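Poly-gamma-glutamate hydrolase (Bacillus phage phiNIT1, PDB 3A9L) hydrolyses the gamma-glutamyl linkages of bacterial poly-gamma-glutamate as a phage-encoded zinc peptidase. Local coordinates at residues A[8-13]-A[82-87]; A[27-32]-A[60-65]; A[33-38]-A[97-102]; A[88-93]-A[153-158]. One frame throughout, in Å; residues are numbered along the deposited sequence.

Contact 1 of 4, residues A[8-13]-A[82-87]; sequences PNIEAL and THFDEP
Ile10 and Asp85 lie side by side with their side chains running in opposite directions, so that the carboxylate of Asp85 reaches the start of helix 10-16 while Ile10 points into the loop that leads to helix 87-94. Ile10 N donates to Asp85 OD1 (3.0 Å), which takes the bond on its syn side, 16° out of the carboxylate plane. Past this bond, Ile10 CD1 approaches CE2 of Phe84 obliquely at 3.5 Å, and the other branch, CG2, rests on CB and CG of Glu86. Asn9 is the N-cap of the helix: with CG held between backbone N and carbonyl carbon (chi1 53°), its OD1 accepts from Ala12 N at 2.9 Å in a nearly straight bond. Glu86 caps helix 87-94, its OE1 also bonded to Tyr64. The starts of the two helices thus meet through Ile10, near the metal site: the Phe84 side chain is about 5 Å from that of the zinc ligand His40. Glu11 bends back at chi2 and brings OE1 within 2.5 Å of Asp85 OD2, the carboxylate planes turned 65° apart. So short an approach implies that one acid is probably protonated and donates to the other, consistent with a raised pKa.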
loop_
_atom_site.group_PDB
_atom_site.type_symbol
_atom_site.label_atom_id
_atom_site.label_comp_id
_atom_site.label_asym_id
_atom_site.label_seq_id
_atom_site.Cartn_x
_atom_site.Cartn_y
_atom_site.Cartn_z
ATOM N N PRO A 8 8.959 13.535 18.039
ATOM C CA PRO A 8 9.155 14.799 17.330
ATOM C C PRO A 8 9.035 14.641 15.842
ATOM O O PRO A 8 8.853 15.622 15.112
ATOM C CB PRO A 8 10.585 15.187 17.687
ATOM C CG PRO A 8 11.215 13.986 18.195
ATOM C CD PRO A 8 10.135 13.211 18.863
ATOM N N ASN A 9 9.131 13.402 15.408
ATOM C CA ASN A 9 8.991 13.064 14.006
ATOM C C ASN A 9 8.867 11.550 13.887
ATOM O O ASN A 9 8.970 10.816 14.882
ATOM C CB ASN A 9 10.240 13.518 13.285
ATOM C CG ASN A 9 11.485 12.983 13.932
ATOM O OD1 ASN A 9 11.723 11.777 13.949
ATOM N ND2 ASN A 9 12.295 13.881 14.470
ATOM N N ILE A 10 8.767 11.070 12.657
ATOM C CA ILE A 10 8.451 9.660 12.427
ATOM C C ILE A 10 9.639 8.715 12.574
ATOM O O ILE A 10 9.438 7.530 12.919
ATOM C CB ILE A 10 7.711 9.475 11.075
ATOM C CG1 ILE A 10 6.320 10.112 11.164
ATOM C CG2 ILE A 10 7.638 7.992 10.654
ATOM C CD1 ILE A 10 5.241 9.310 11.943
ATOM N N GLU A 11 10.857 9.219 12.322
ATOM C CA GLU A 11 12.079 8.463 12.631
ATOM C C GLU A 11 12.091 8.068 14.114
ATOM O O GLU A 11 12.154 6.873 14.457
ATOM C CB GLU A 11 13.336 9.295 12.311
ATOM C CG GLU A 11 13.684 9.408 10.835
ATOM C CD GLU A 11 12.823 10.403 10.062
ATOM O OE1 GLU A 11 12.073 11.209 10.683
ATOM O OE2 GLU A 11 12.943 10.390 8.818
ATOM N N ALA A 12 12.007 9.071 14.993
ATOM C CA ALA A 12 11.937 8.829 16.432
ATOM C C ALA A 12 10.846 7.819 16.790
ATOM O O ALA A 12 11.054 6.915 17.606
ATOM C CB ALA A 12 11.706 10.146 17.174
ATOM N N LEU A 13 9.674 7.983 16.173
ATOM C CA LEU A 13 8.576 7.045 16.330
ATOM C C LEU A 13 8.946 5.650 15.847
ATOM O O LEU A 13 8.781 4.677 16.571
ATOM C CB LEU A 13 7.324 7.542 15.579
ATOM C CG LEU A 13 6.036 6.730 15.794
ATOM C CD1 LEU A 13 4.823 7.553 15.521
ATOM C CD2 LEU A 13 5.968 5.508 14.941
ATOM N N THR A 82 2.484 19.166 10.457
ATOM C CA THR A 82 3.643 19.996 10.134
ATOM C C THR A 82 5.003 19.285 10.374
ATOM O O THR A 82 6.024 19.797 9.945
ATOM C CB THR A 82 3.664 21.276 10.966
ATOM O OG1 THR A 82 3.699 20.906 12.346
ATOM C CG2 THR A 82 2.443 22.167 10.672
ATOM N N HIS A 83 5.007 18.154 11.085
ATOM C CA HIS A 83 6.246 17.452 11.509
ATOM C C HIS A 83 6.308 16.056 10.899
ATOM O O HIS A 83 7.267 15.291 11.099
ATOM C CB HIS A 83 6.312 17.338 13.038
ATOM C CG HIS A 83 6.467 18.654 13.727
ATOM N ND1 HIS A 83 6.713 18.762 15.074
ATOM C CD2 HIS A 83 6.446 19.919 13.247
ATOM C CE1 HIS A 83 6.829 20.036 15.398
ATOM N NE2 HIS A 83 6.674 20.760 14.305
ATOM N N PHE A 84 5.275 15.751 10.131
ATOM C CA PHE A 84 5.063 14.384 9.699
ATOM C C PHE A 84 5.876 14.187 8.465
ATOM O O PHE A 84 5.684 14.848 7.435
ATOM C CB PHE A 84 3.588 14.073 9.468
ATOM C CG PHE A 84 3.329 12.627 9.096
ATOM C CD1 PHE A 84 3.390 12.224 7.772
ATOM C CD2 PHE A 84 3.027 11.691 10.069
ATOM C CE1 PHE A 84 3.148 10.920 7.421
ATOM C CE2 PHE A 84 2.791 10.376 9.728
ATOM C CZ PHE A 84 2.829 9.998 8.412
ATOM N N ASP A 85 6.806 13.264 8.599
ATOM C CA ASP A 85 7.864 13.132 7.619
ATOM C C ASP A 85 8.101 11.676 7.190
ATOM O O ASP A 85 9.155 11.357 6.683
ATOM C CB ASP A 85 9.157 13.803 8.150
ATOM C CG ASP A 85 9.855 12.998 9.246
ATOM O OD1 ASP A 85 9.188 12.268 9.976
ATOM O OD2 ASP A 85 11.091 13.133 9.393
ATOM N N GLU A 86 7.109 10.807 7.358
ATOM C CA GLU A 86 7.289 9.416 6.957
ATOM C C GLU A 86 7.765 9.423 5.490
ATOM O O GLU A 86 7.111 10.022 4.617
ATOM C CB GLU A 86 5.994 8.643 7.170
ATOM C CG GLU A 86 6.114 7.130 7.126
ATOM C CD GLU A 86 6.211 6.648 5.715
ATOM O OE1 GLU A 86 5.308 6.996 4.927
ATOM O OE2 GLU A 86 7.240 6.016 5.380
ATOM N N PRO A 87 8.914 8.788 5.207
ATOM C CA PRO A 87 9.462 8.985 3.872
ATOM C C PRO A 87 8.571 8.512 2.710
ATOM O O PRO A 87 8.593 9.112 1.634
ATOM C CB PRO A 87 10.788 8.199 3.918
ATOM C CG PRO A 87 10.651 7.286 5.040
ATOM C CD PRO A 87 9.886 8.094 6.058
#

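Contact 2 of 4, residues A[27-32]-A[60-65]; sequences VKRQNP and GGSLYL
Ser62 OG is gripped by two consecutive backbone amides where strand 23-29, outermost in this chain's mixed sheet, ends: Gln30 N donates to it at 3.0 Å and almost straight (173°), and Asn31 N adds a weak, bent bond. The same hydroxyl is hydrogen-bonded to His96, so the serine ties the end of the strand to the segment that follows helix 87-94. Strands 23-29 and 62-68 are antiparallel neighbours. Lys28 and Leu63 form a hydrogen-bonded pair, with Lys28 N to Leu63 O and Leu63 N to Lys28 O both at 2.9 Å. Val27 and Tyr64 are the adjoining non-hydrogen-bonded pair; Val27 CG2 meets Tyr64 CD2 obliquely at 3.7 Å, on the face covered by helix 87-94, where the phenol bonds to Glu86. Lys28 and Leu63 project from the other face, and there Leu63 packs against Val56 of helix 48-59. Val27, Lys28 and Arg29 also pair antiparallel with a strand of the second subunit, continuing the sheet across the dimer. Beyond the ladder, Gln30 extends from CG (chi2 168°) to the turn that leaves helix 48-59. Its NE2 donates to Gly61 O at 2.7 Å; the oxygen lies in the plane of the amide, whereas NE2 sits 39° out of the plane of the Gly61 carbonyl.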
loop_
_atom_site.group_PDB
_atom_site.type_symbol
_atom_site.label_atom_id
_atom_site.label_comp_id
_atom_site.label_asym_id
_atom_site.label_seq_id
_atom_site.Cartn_x
_atom_site.Cartn_y
_atom_site.Cartn_z
ATOM N N VAL A 27 -0.257 1.887 1.210
ATOM C CA VAL A 27 -0.092 2.822 0.063
ATOM C C VAL A 27 -0.721 2.189 -1.182
ATOM O O VAL A 27 -0.506 1.024 -1.468
ATOM C CB VAL A 27 1.405 3.102 -0.254
ATOM C CG1 VAL A 27 1.557 4.132 -1.383
ATOM C CG2 VAL A 27 2.193 3.558 0.962
ATOM N N LYS A 28 -1.498 2.960 -1.928
ATOM C CA LYS A 28 -1.827 2.546 -3.259
ATOM C C LYS A 28 -1.698 3.754 -4.170
ATOM O O LYS A 28 -2.506 4.655 -4.095
ATOM C CB LYS A 28 -3.244 1.902 -3.330
ATOM C CG LYS A 28 -3.540 1.305 -4.772
ATOM C CD LYS A 28 -4.933 0.714 -4.889
ATOM C CE LYS A 28 -5.087 -0.105 -6.191
ATOM N NZ LYS A 28 -6.429 -0.763 -6.317
ATOM N N ARG A 29 -0.654 3.774 -4.997
ATOM C CA ARG A 29 -0.430 4.828 -5.953
ATOM C C ARG A 29 -1.070 4.345 -7.263
ATOM O O ARG A 29 -0.647 3.316 -7.823
ATOM C CB ARG A 29 1.079 5.095 -6.122
ATOM C CG ARG A 29 1.323 6.375 -6.916
ATOM C CD ARG A 29 2.780 6.705 -7.222
ATOM N NE ARG A 29 2.830 7.771 -8.222
ATOM C CZ ARG A 29 3.833 8.003 -9.071
ATOM N NH1 ARG A 29 4.937 7.303 -9.019
ATOM N NH2 ARG A 29 3.736 8.991 -9.953
ATOM N N GLN A 30 -2.085 5.078 -7.724
ATOM C CA GLN A 30 -2.934 4.653 -8.819
ATOM C C GLN A 30 -3.539 5.833 -9.575
ATOM O O GLN A 30 -4.391 5.656 -10.426
ATOM C CB GLN A 30 -4.030 3.687 -8.311
ATOM C CG GLN A 30 -5.096 4.311 -7.390
ATOM C CD GLN A 30 -6.290 3.395 -7.151
ATOM O OE1 GLN A 30 -6.411 2.316 -7.756
ATOM N NE2 GLN A 30 -7.179 3.812 -6.261
ATOM N N ASN A 31 -3.063 7.033 -9.273
ATOM C CA ASN A 31 -3.557 8.257 -9.903
ATOM C C ASN A 31 -2.433 9.303 -9.989
ATOM O O ASN A 31 -1.710 9.499 -9.003
ATOM C CB ASN A 31 -4.772 8.792 -9.125
ATOM C CG ASN A 31 -5.605 9.806 -9.920
ATOM O OD1 ASN A 31 -5.379 11.018 -9.825
ATOM N ND2 ASN A 31 -6.571 9.317 -10.696
ATOM N N PRO A 32 -2.264 9.959 -11.168
ATOM C CA PRO A 32 -1.331 11.072 -11.340
ATOM C C PRO A 32 -1.710 12.370 -10.611
ATOM O O PRO A 32 -0.818 13.159 -10.252
ATOM C CB PRO A 32 -1.381 11.329 -12.850
ATOM C CG PRO A 32 -2.707 10.779 -13.273
ATOM C CD PRO A 32 -2.879 9.575 -12.456
ATOM N N GLY A 60 -11.050 6.432 -7.337
ATOM C CA GLY A 60 -9.824 5.884 -7.936
ATOM C C GLY A 60 -8.601 6.746 -7.617
ATOM O O GLY A 60 -7.580 6.673 -8.292
ATOM N N GLY A 61 -8.723 7.603 -6.594
ATOM C CA GLY A 61 -7.597 8.382 -6.095
ATOM C C GLY A 61 -6.569 7.441 -5.502
ATOM O O GLY A 61 -6.907 6.310 -5.190
ATOM N N SER A 62 -5.305 7.874 -5.414
ATOM C CA SER A 62 -4.306 7.123 -4.656
ATOM C C SER A 62 -4.640 7.255 -3.154
ATOM O O SER A 62 -5.416 8.145 -2.748
ATOM C CB SER A 62 -2.878 7.626 -4.903
ATOM O OG SER A 62 -2.481 7.620 -6.260
ATOM N N LEU A 63 -4.064 6.350 -2.363
ATOM C CA LEU A 63 -4.311 6.215 -0.936
ATOM C C LEU A 63 -2.982 6.115 -0.211
ATOM O O LEU A 63 -2.034 5.489 -0.702
ATOM C CB LEU A 63 -5.132 4.933 -0.673
ATOM C CG LEU A 63 -5.360 4.330 0.722
ATOM C CD1 LEU A 63 -6.664 3.507 0.791
ATOM C CD2 LEU A 63 -4.166 3.503 1.229
ATOM N N TYR A 64 -2.916 6.728 0.971
ATOM C CA TYR A 64 -1.810 6.487 1.900
ATOM C C TYR A 64 -2.398 6.581 3.272
ATOM O O TYR A 64 -3.164 7.512 3.510
ATOM C CB TYR A 64 -0.735 7.553 1.766
ATOM C CG TYR A 64 0.294 7.478 2.877
ATOM C CD1 TYR A 64 0.077 8.131 4.102
ATOM C CD2 TYR A 64 1.463 6.769 2.713
ATOM C CE1 TYR A 64 0.989 8.072 5.098
ATOM C CE2 TYR A 64 2.402 6.716 3.715
ATOM C CZ TYR A 64 2.151 7.356 4.898
ATOM O OH TYR A 64 3.048 7.293 5.912
ATOM N N LEU A 65 -2.036 5.648 4.162
ATOM C CA LEU A 65 -2.493 5.660 5.571
ATOM C C LEU A 65 -1.398 5.251 6.533
ATOM O O LEU A 65 -0.880 4.137 6.439
ATOM C CB LEU A 65 -3.617 4.647 5.761
ATOM C CG LEU A 65 -4.908 4.722 5.003
ATOM C CD1 LEU A 65 -5.665 3.475 5.330
ATOM C CD2 LEU A 65 -5.703 5.978 5.430
#

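Contact 3 of 4, residues A[33-38]-A[97-102]; sequences SMIYFS and TDAVSF
The Tyr36 ring carries Met34 SD over one face, 4.1 Å above its plane and offset toward the rim, and has Val100 CG1 at its edge. Phe102 meets this ring rim to rim, the planes 49° apart, with Tyr36 CD1 lying in the plane of the Phe102 ring. On the opposite face of the sheet, the Phe37 ring bears Ser101 CB over one face and Ala99 CB at its edge. These groups belong to strands 34-42 and 98-105, parallel neighbours at the centre of the mixed sheet, with helices packed on both faces. Phe37 and Ala99 touch Leu93 of helix 87-94, while Phe102 packs on Leu51 and Ile52 of helix 48-59. The Tyr36 hydroxyl bonds to Glu203 and the Asp98 carboxylate to Tyr207, tying the same face to the C-terminal helix.

Met34 is bent at chi2 and chi3, which turns CE toward Asp98 CB at 3.4 Å. Backbone bonds run in register: Val100 N to Ile35 O and Phe37 N to Val100 O are each 3.1 Å, but Ile35 N to Asp98 O is weak. At the N-terminal end of the pair, one water bridges Ser33 OG and Thr97 OG1. Both strands lead into the metal site, supplying the zinc ligands His40 and His103 just beyond these two segments. There Ser38 OG, anti to the backbone N (chi1 173°), donates to Phe102 O at 2.9 Å, nearly along the C=O axis, and also bonds to His40 N.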
loop_
_atom_site.group_PDB
_atom_site.type_symbol
_atom_site.label_atom_id
_atom_site.label_comp_id
_atom_site.label_asym_id
_atom_site.label_seq_id
_atom_site.Cartn_x
_atom_site.Cartn_y
_atom_site.Cartn_z
ATOM N N SER A 33 -2.998 12.562 -10.360
ATOM C CA SER A 33 -3.543 13.874 -9.973
ATOM C C SER A 33 -3.886 14.061 -8.510
ATOM O O SER A 33 -3.683 15.163 -7.986
ATOM C CB SER A 33 -4.788 14.203 -10.781
ATOM O OG SER A 33 -4.441 14.382 -12.136
ATOM N N MET A 34 -4.415 13.008 -7.873
ATOM C CA MET A 34 -5.050 13.120 -6.558
ATOM C C MET A 34 -4.733 11.976 -5.586
ATOM O O MET A 34 -4.764 10.790 -5.959
ATOM C CB MET A 34 -6.577 13.238 -6.735
ATOM C CG MET A 34 -7.376 13.425 -5.454
ATOM S SD MET A 34 -6.796 14.781 -4.426
ATOM C CE MET A 34 -7.625 16.157 -5.138
ATOM N N ILE A 35 -4.446 12.329 -4.327
ATOM C CA ILE A 35 -4.134 11.332 -3.316
ATOM C C ILE A 35 -4.898 11.679 -2.019
ATOM O O ILE A 35 -4.842 12.800 -1.547
ATOM C CB ILE A 35 -2.597 11.248 -3.024
ATOM C CG1 ILE A 35 -2.310 10.241 -1.907
ATOM C CG2 ILE A 35 -2.009 12.651 -2.731
ATOM C CD1 ILE A 35 -0.806 9.988 -1.608
ATOM N N TYR A 36 -5.631 10.708 -1.494
ATOM C CA TYR A 36 -6.368 10.891 -0.280
ATOM C C TYR A 36 -5.657 10.135 0.787
ATOM O O TYR A 36 -5.314 8.968 0.613
ATOM C CB TYR A 36 -7.771 10.341 -0.449
ATOM C CG TYR A 36 -8.578 11.085 -1.463
ATOM C CD1 TYR A 36 -9.068 12.357 -1.177
ATOM C CD2 TYR A 36 -8.833 10.541 -2.720
ATOM C CE1 TYR A 36 -9.834 13.055 -2.094
ATOM C CE2 TYR A 36 -9.593 11.263 -3.663
ATOM C CZ TYR A 36 -10.092 12.508 -3.315
ATOM O OH TYR A 36 -10.836 13.242 -4.206
ATOM N N PHE A 37 -5.419 10.794 1.911
ATOM C CA PHE A 37 -4.525 10.172 2.888
ATOM C C PHE A 37 -4.690 10.705 4.292
ATOM O O PHE A 37 -5.284 11.753 4.515
ATOM C CB PHE A 37 -3.063 10.292 2.424
ATOM C CG PHE A 37 -2.443 11.613 2.717
ATOM C CD1 PHE A 37 -2.650 12.713 1.870
ATOM C CD2 PHE A 37 -1.666 11.777 3.854
ATOM C CE1 PHE A 37 -2.072 13.955 2.172
ATOM C CE2 PHE A 37 -1.090 13.013 4.168
ATOM C CZ PHE A 37 -1.300 14.103 3.341
ATOM N N SER A 38 -4.169 9.951 5.251
ATOM C CA SER A 38 -4.115 10.413 6.619
ATOM C C SER A 38 -2.804 9.957 7.307
ATOM O O SER A 38 -2.372 8.812 7.146
ATOM C CB SER A 38 -5.349 9.977 7.402
ATOM O OG SER A 38 -5.177 10.321 8.766
ATOM N N THR A 97 -0.275 15.935 -8.020
ATOM C CA THR A 97 -0.630 17.347 -8.110
ATOM C C THR A 97 -1.369 17.857 -6.896
ATOM O O THR A 97 -1.037 18.918 -6.373
ATOM C CB THR A 97 -1.510 17.614 -9.318
ATOM O OG1 THR A 97 -0.894 17.007 -10.457
ATOM C CG2 THR A 97 -1.672 19.163 -9.563
ATOM N N ASP A 98 -2.388 17.101 -6.490
ATOM C CA ASP A 98 -3.311 17.515 -5.469
ATOM C C ASP A 98 -3.285 16.514 -4.335
ATOM O O ASP A 98 -2.875 15.370 -4.524
ATOM C CB ASP A 98 -4.721 17.643 -6.053
ATOM C CG ASP A 98 -4.822 18.749 -7.089
ATOM O OD1 ASP A 98 -4.465 19.905 -6.778
ATOM O OD2 ASP A 98 -5.248 18.483 -8.227
ATOM N N ALA A 99 -3.730 16.950 -3.156
ATOM C CA ALA A 99 -3.816 16.083 -1.993
ATOM C C ALA A 99 -4.928 16.552 -1.079
ATOM O O ALA A 99 -5.101 17.759 -0.864
ATOM C CB ALA A 99 -2.476 16.058 -1.228
ATOM N N VAL A 100 -5.706 15.595 -0.603
ATOM C CA VAL A 100 -6.718 15.840 0.436
ATOM C C VAL A 100 -6.416 14.987 1.676
ATOM O O VAL A 100 -6.371 13.750 1.604
ATOM C CB VAL A 100 -8.135 15.555 -0.103
ATOM C CG1 VAL A 100 -9.167 15.676 0.994
ATOM C CG2 VAL A 100 -8.491 16.515 -1.219
ATOM N N SER A 101 -6.241 15.627 2.833
ATOM C CA SER A 101 -5.858 14.877 4.052
ATOM C C SER A 101 -7.064 14.752 4.975
ATOM O O SER A 101 -7.893 15.622 4.988
ATOM C CB SER A 101 -4.732 15.564 4.788
ATOM O OG SER A 101 -5.105 16.859 5.222
ATOM N N PHE A 102 -7.157 13.669 5.732
ATOM C CA PHE A 102 -8.306 13.480 6.611
ATOM C C PHE A 102 -7.887 13.332 8.084
ATOM O O PHE A 102 -7.114 12.443 8.430
ATOM C CB PHE A 102 -9.133 12.266 6.173
ATOM C CG PHE A 102 -9.706 12.383 4.780
ATOM C CD1 PHE A 102 -8.922 12.113 3.650
ATOM C CD2 PHE A 102 -11.020 12.775 4.601
ATOM C CE1 PHE A 102 -9.461 12.227 2.341
ATOM C CE2 PHE A 102 -11.572 12.875 3.313
ATOM C CZ PHE A 102 -10.781 12.620 2.191
HETATM O O HOH W 1 -2.849 16.430 -12.602
#

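Contact 4 of 4, residues A[88-93]-A[153-158]; sequences MAVCML and VNRCAS
Leu93 and Cys156 form the tight end of this contact, with the CA atoms 4.3 Å apart and backbone pressed on backbone. Leu93 O receives a CA-H...O contact from Cys156 CA at 3.1 Å, with an angle of 155° at the hydrogen. The leucine side chain points into the loop: its CB lies 3.4 Å from Arg155 O, and CD1 turns inward to Cys156 CB at 3.9 Å and on toward Val153 O. No direct hydrogen bond crosses here, and Cys156 N is buried by the contact without a partner in the model. Leu93 belongs to helix 87-94, which packs on one face of the mixed sheet and lies between strands 62-68 and 98-105 in sequence; the loop 153-158 lies beside it before strand 162-167. Leu93 and Cys156 both rest on Ala99, and Val153 touches Phe37 and Ser101, so helix and loop share the same patch of sheet.

One helical turn back, at Val90, the fit is looser. A water bridges the two backbones, donating to Val90 O at 3.0 Å and to Arg155 O at 2.7 Å. The partly exposed Arg155 side chain arches toward the helix, its chain bent at chi3 (62°), and NH2 comes obliquely to Val90 CG1 at 3.7 Å, a van der Waals contact between guanidinium and methyl.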
loop_
_atom_site.group_PDB
_atom_site.type_symbol
_atom_site.label_atom_id
_atom_site.label_comp_id
_atom_site.label_asym_id
_atom_site.label_seq_id
_atom_site.Cartn_x
_atom_site.Cartn_y
_atom_site.Cartn_z
ATOM N N MET A 88 7.774 7.472 2.926
ATOM C CA MET A 88 6.958 6.993 1.825
ATOM C C MET A 88 5.840 7.983 1.505
ATOM O O MET A 88 5.575 8.232 0.330
ATOM C CB MET A 88 6.467 5.581 2.074
ATOM C CG MET A 88 7.570 4.573 2.019
ATOM S SD MET A 88 6.854 2.943 1.898
ATOM C CE MET A 88 6.057 2.857 3.509
ATOM N N ALA A 89 5.227 8.545 2.558
ATOM C CA ALA A 89 4.270 9.641 2.487
ATOM C C ALA A 89 4.790 10.834 1.661
ATOM O O ALA A 89 4.154 11.248 0.703
ATOM C CB ALA A 89 3.897 10.108 3.908
ATOM N N VAL A 90 5.962 11.339 2.037
ATOM C CA VAL A 90 6.628 12.449 1.368
ATOM C C VAL A 90 6.931 12.134 -0.094
ATOM O O VAL A 90 6.840 13.014 -0.952
ATOM C CB VAL A 90 7.961 12.784 2.073
ATOM C CG1 VAL A 90 8.657 13.960 1.425
ATOM C CG2 VAL A 90 7.735 13.041 3.569
ATOM N N CYS A 91 7.316 10.895 -0.372
ATOM C CA CYS A 91 7.525 10.489 -1.747
ATOM C C CYS A 91 6.158 10.523 -2.469
ATOM O O CYS A 91 6.019 11.123 -3.518
ATOM C CB CYS A 91 8.218 9.128 -1.801
ATOM S SG CYS A 91 8.786 8.639 -3.420
ATOM N N MET A 92 5.139 9.907 -1.891
ATOM C CA MET A 92 3.802 9.906 -2.490
ATOM C C MET A 92 3.280 11.325 -2.721
ATOM O O MET A 92 2.890 11.679 -3.827
ATOM C CB MET A 92 2.821 9.111 -1.616
ATOM C CG MET A 92 3.015 7.627 -1.719
ATOM S SD MET A 92 2.445 7.054 -3.344
ATOM C CE MET A 92 0.683 7.153 -3.194
ATOM N N LEU A 93 3.327 12.169 -1.692
ATOM C CA LEU A 93 2.813 13.535 -1.875
ATOM C C LEU A 93 3.416 14.218 -3.099
ATOM O O LEU A 93 2.679 14.804 -3.904
ATOM C CB LEU A 93 2.989 14.390 -0.610
ATOM C CG LEU A 93 1.803 14.333 0.382
ATOM C CD1 LEU A 93 0.683 15.125 -0.206
ATOM C CD2 LEU A 93 1.345 12.895 0.659
ATOM N N VAL A 153 -0.048 17.932 3.867
ATOM C CA VAL A 153 -1.009 18.117 2.764
ATOM C C VAL A 153 -0.598 19.147 1.691
ATOM O O VAL A 153 -0.902 18.950 0.513
ATOM C CB VAL A 153 -2.482 18.383 3.246
ATOM C CG1 VAL A 153 -2.712 19.848 3.413
ATOM C CG2 VAL A 153 -3.474 17.836 2.214
ATOM N N ASN A 154 0.133 20.202 2.072
ATOM C CA ASN A 154 0.619 21.204 1.088
ATOM C C ASN A 154 1.985 20.840 0.482
ATOM O O ASN A 154 2.650 21.687 -0.183
ATOM C CB ASN A 154 0.727 22.588 1.745
ATOM C CG ASN A 154 -0.605 23.084 2.308
ATOM O OD1 ASN A 154 -1.691 22.858 1.725
ATOM N ND2 ASN A 154 -0.532 23.726 3.494
ATOM N N ARG A 155 2.413 19.598 0.708
ATOM C CA ARG A 155 3.667 19.151 0.130
ATOM C C ARG A 155 3.404 18.183 -1.030
ATOM O O ARG A 155 4.298 17.439 -1.440
ATOM C CB ARG A 155 4.577 18.533 1.182
ATOM C CG ARG A 155 4.856 19.470 2.357
ATOM C CD ARG A 155 5.748 18.778 3.337
ATOM N NE ARG A 155 7.042 18.453 2.737
ATOM C CZ ARG A 155 7.947 17.667 3.311
ATOM N NH1 ARG A 155 7.721 17.139 4.514
ATOM N NH2 ARG A 155 9.097 17.436 2.692
ATOM N N CYS A 156 2.185 18.215 -1.561
ATOM C CA CYS A 156 1.928 17.663 -2.905
ATOM C C CYS A 156 2.690 18.533 -3.929
ATOM O O CYS A 156 3.340 19.524 -3.564
ATOM C CB CYS A 156 0.429 17.570 -3.203
ATOM S SG CYS A 156 -0.404 19.161 -3.026
ATOM N N ALA A 157 2.658 18.118 -5.191
ATOM C CA ALA A 157 3.430 18.772 -6.222
ATOM C C ALA A 157 3.010 20.226 -6.432
ATOM O O ALA A 157 3.852 21.095 -6.662
ATOM C CB ALA A 157 3.373 17.989 -7.527
ATOM N N SER A 158 1.711 20.484 -6.324
ATOM C CA SER A 158 1.190 21.822 -6.551
ATOM C C SER A 158 1.552 22.719 -5.357
ATOM O O SER A 158 1.584 23.951 -5.489
ATOM C CB SER A 158 -0.316 21.788 -6.823
ATOM O OG SER A 158 -1.036 21.425 -5.636
HETATM O O HOH W 2 6.305 15.890 -0.388
#

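How the contacts relate
Contacts 2 and 3 share one mixed sheet, their centres about 8 Å apart, in which strands 62-68 and 34-42 lie side by side; together they span the order 23-29, 62-68, 34-42, 98-105. Contact 4 sets helix 87-94 and the loop 153-158 packed against it on one face, its centre about 8 Å from that of contact 3 and about 12 Å from that of contact 2. Contact 1, centred about 21 Å from contact 2, has a loop leading straight into that helix. Along the chain, contact 2 is nested within contact 1, contact 3 crosses the other three, and contact 4 opens after contact 1 closes. Contact 3 leads to the zinc ligands, while contacts 1 (through Pro87), 2 and 4 touch the second subunit.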